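Cellulose biosynthesis protein BcsG (Salmonella typhimurium LT2, PDB 5OLT) is required for cellulose biosynthesis, its extramembrane domain being a zinc-binding metalloenzyme of the alkaline phosphatase family that is probably a transferase. Local coordinates at residues Leu181-Ser186 with Pro218-Asn223. Sequence-based numbering, arbitrary orientation.
Sequences LSFDGS and PLHDGN
The rings of F183 and H220 lie one over the other as an offset stack, centroids 3.7 Å apart and planes 14° from parallel. H220 CE1 sits over the middle of the F183 ring, whereas F183 CE1 lies toward the rim of the imidazole. At the edge of the F183 ring, near its plane, comes the amide oxygen of N223, with F183 CD1 to N223 OD1 3.3 Å; ring and amide run side by side with their planes only slightly inclined. Two beta turns meet here: a type I turn from S182 to G185, within the connection between strands 178-181 and 187-189, and a type II turn from H220 to N223, in the loop between strand 210-216 and helix 234-255 of the alkaline phosphatase-like domain. With CG lodged between its own N and carbonyl carbon (chi1 54°), F183 presents a ring face to the histidine; F153 meets the same ring edge-to-face. H220 ND1 donates to D221 O at 2.7 Å, in the ring plane and on a lone pair, which fixes the imidazole's rotation, while NE2 hydrogen-bonds a citrate probably from the crystallisation liquor. The H220 side chain lies about 5 Å from the zinc ion (nearest atoms), consistent with the stack bordering the site formed by C67, S102, E266 and H267. G222 CA packs against F183 CB, 3.9 Å away. N223 OD1 links the two turns by accepting from F183 N, in the carbonyl plane but with a bent N-H...O angle of 141°, while its ND2 ties the amide back to P218 O. At the end of the first turn, D184 OD1 accepts from S186 N, an Asx turn, and from S186 OG on its syn lone pair. Between the backbones, N223 CA approaches L181 O at 3.3 Å, a CA-H...O contact.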
loop_
_atom_site.group_PDB
_atom_site.type_symbol
_atom_site.label_atom_id
_atom_site.label_comp_id
_atom_site.label_asym_id
_atom_site.label_seq_id
_atom_site.Cartn_x
_atom_site.Cartn_y
_atom_site.Cartn_z
ATOM N N LEU A 181 -16.110 -4.380 -18.045
ATOM C CA LEU A 181 -16.142 -3.004 -18.540
ATOM C C LEU A 181 -16.320 -2.055 -17.391
ATOM O O LEU A 181 -17.110 -2.316 -16.460
ATOM C CB LEU A 181 -17.211 -2.818 -19.617
ATOM C CG LEU A 181 -16.887 -3.641 -20.868
ATOM C CD1 LEU A 181 -18.038 -3.459 -21.875
ATOM C CD2 LEU A 181 -15.523 -3.336 -21.526
ATOM N N SER A 182 -15.572 -0.954 -17.442
ATOM C CA SER A 182 -15.455 -0.134 -16.284
ATOM C C SER A 182 -16.614 0.793 -16.277
ATOM O O SER A 182 -17.384 0.883 -17.242
ATOM C CB SER A 182 -14.104 0.600 -16.195
ATOM O OG SER A 182 -14.029 1.591 -17.189
ATOM N N PHE A 183 -16.783 1.404 -15.113
ATOM C CA PHE A 183 -17.760 2.461 -14.879
ATOM C C PHE A 183 -17.666 3.601 -15.914
ATOM O O PHE A 183 -18.646 4.315 -16.106
ATOM C CB PHE A 183 -17.567 2.993 -13.451
ATOM C CG PHE A 183 -16.155 3.424 -13.161
ATOM C CD1 PHE A 183 -15.162 2.472 -12.827
ATOM C CD2 PHE A 183 -15.798 4.771 -13.246
ATOM C CE1 PHE A 183 -13.845 2.870 -12.598
ATOM C CE2 PHE A 183 -14.492 5.171 -12.999
ATOM C CZ PHE A 183 -13.512 4.220 -12.671
ATOM N N ASP A 184 -16.501 3.755 -16.575
ATOM C CA ASP A 184 -16.332 4.735 -17.684
ATOM C C ASP A 184 -16.450 4.133 -19.116
ATOM O O ASP A 184 -16.274 4.836 -20.096
ATOM C CB ASP A 184 -15.051 5.618 -17.497
ATOM C CG ASP A 184 -13.768 5.013 -18.142
ATOM O OD1 ASP A 184 -13.733 3.801 -18.448
ATOM O OD2 ASP A 184 -12.774 5.768 -18.359
ATOM N N GLY A 185 -16.750 2.838 -19.212
ATOM C CA GLY A 185 -16.898 2.144 -20.514
ATOM C C GLY A 185 -15.626 1.466 -21.077
ATOM O O GLY A 185 -15.674 0.680 -22.047
ATOM N N SER A 186 -14.487 1.767 -20.481
ATOM C CA SER A 186 -13.250 1.219 -20.964
ATOM C C SER A 186 -12.968 -0.147 -20.308
ATOM O O SER A 186 -13.608 -0.531 -19.321
ATOM C CB SER A 186 -12.083 2.192 -20.766
ATOM O OG SER A 186 -11.876 2.404 -19.400
ATOM N N PRO A 218 -10.498 -3.794 -10.786
ATOM C CA PRO A 218 -11.758 -4.542 -10.943
ATOM C C PRO A 218 -12.790 -4.324 -9.839
ATOM O O PRO A 218 -13.984 -4.514 -10.092
ATOM C CB PRO A 218 -11.297 -5.997 -10.977
ATOM C CG PRO A 218 -10.059 -6.004 -10.152
ATOM C CD PRO A 218 -9.364 -4.710 -10.538
ATOM N N LEU A 219 -12.346 -3.942 -8.636
ATOM C CA LEU A 219 -13.279 -3.804 -7.516
ATOM C C LEU A 219 -13.920 -2.423 -7.476
ATOM O O LEU A 219 -14.755 -2.170 -6.626
ATOM C CB LEU A 219 -12.571 -4.109 -6.191
ATOM C CG LEU A 219 -11.886 -5.475 -6.177
ATOM C CD1 LEU A 219 -11.305 -5.687 -4.773
ATOM C CD2 LEU A 219 -12.793 -6.637 -6.594
ATOM N N HIS A 220 -13.551 -1.520 -8.403
ATOM C CA HIS A 220 -14.182 -0.196 -8.405
ATOM C C HIS A 220 -15.680 -0.288 -8.675
ATOM O O HIS A 220 -16.132 -1.105 -9.461
ATOM C CB HIS A 220 -13.529 0.684 -9.461
ATOM C CG HIS A 220 -13.884 2.152 -9.343
ATOM N ND1 HIS A 220 -15.146 2.664 -9.627
ATOM C CD2 HIS A 220 -13.132 3.208 -8.974
ATOM C CE1 HIS A 220 -15.131 3.976 -9.477
ATOM N NE2 HIS A 220 -13.917 4.333 -9.090
ATOM N N ASP A 221 -16.455 0.571 -8.006
ATOM C CA ASP A 221 -17.893 0.634 -8.231
ATOM C C ASP A 221 -18.223 0.848 -9.732
ATOM O O ASP A 221 -17.484 1.519 -10.465
ATOM C CB ASP A 221 -18.504 1.757 -7.379
ATOM C CG ASP A 221 -19.980 1.526 -7.089
ATOM O OD1 ASP A 221 -20.563 0.466 -7.504
ATOM O OD2 ASP A 221 -20.551 2.425 -6.435
ATOM N N GLY A 222 -19.316 0.245 -10.173
ATOM C CA GLY A 222 -19.801 0.484 -11.524
ATOM C C GLY A 222 -19.268 -0.444 -12.592
ATOM O O GLY A 222 -19.670 -0.338 -13.737
ATOM N N ASN A 223 -18.335 -1.331 -12.246
ATOM C CA ASN A 223 -17.795 -2.279 -13.220
ATOM C C ASN A 223 -18.781 -3.394 -13.459
ATOM O O ASN A 223 -19.452 -3.873 -12.540
ATOM C CB ASN A 223 -16.501 -2.895 -12.718
ATOM C CG ASN A 223 -15.349 -1.905 -12.702
ATOM O OD1 ASN A 223 -15.440 -0.787 -13.247
ATOM N ND2 ASN A 223 -14.261 -2.298 -12.069
#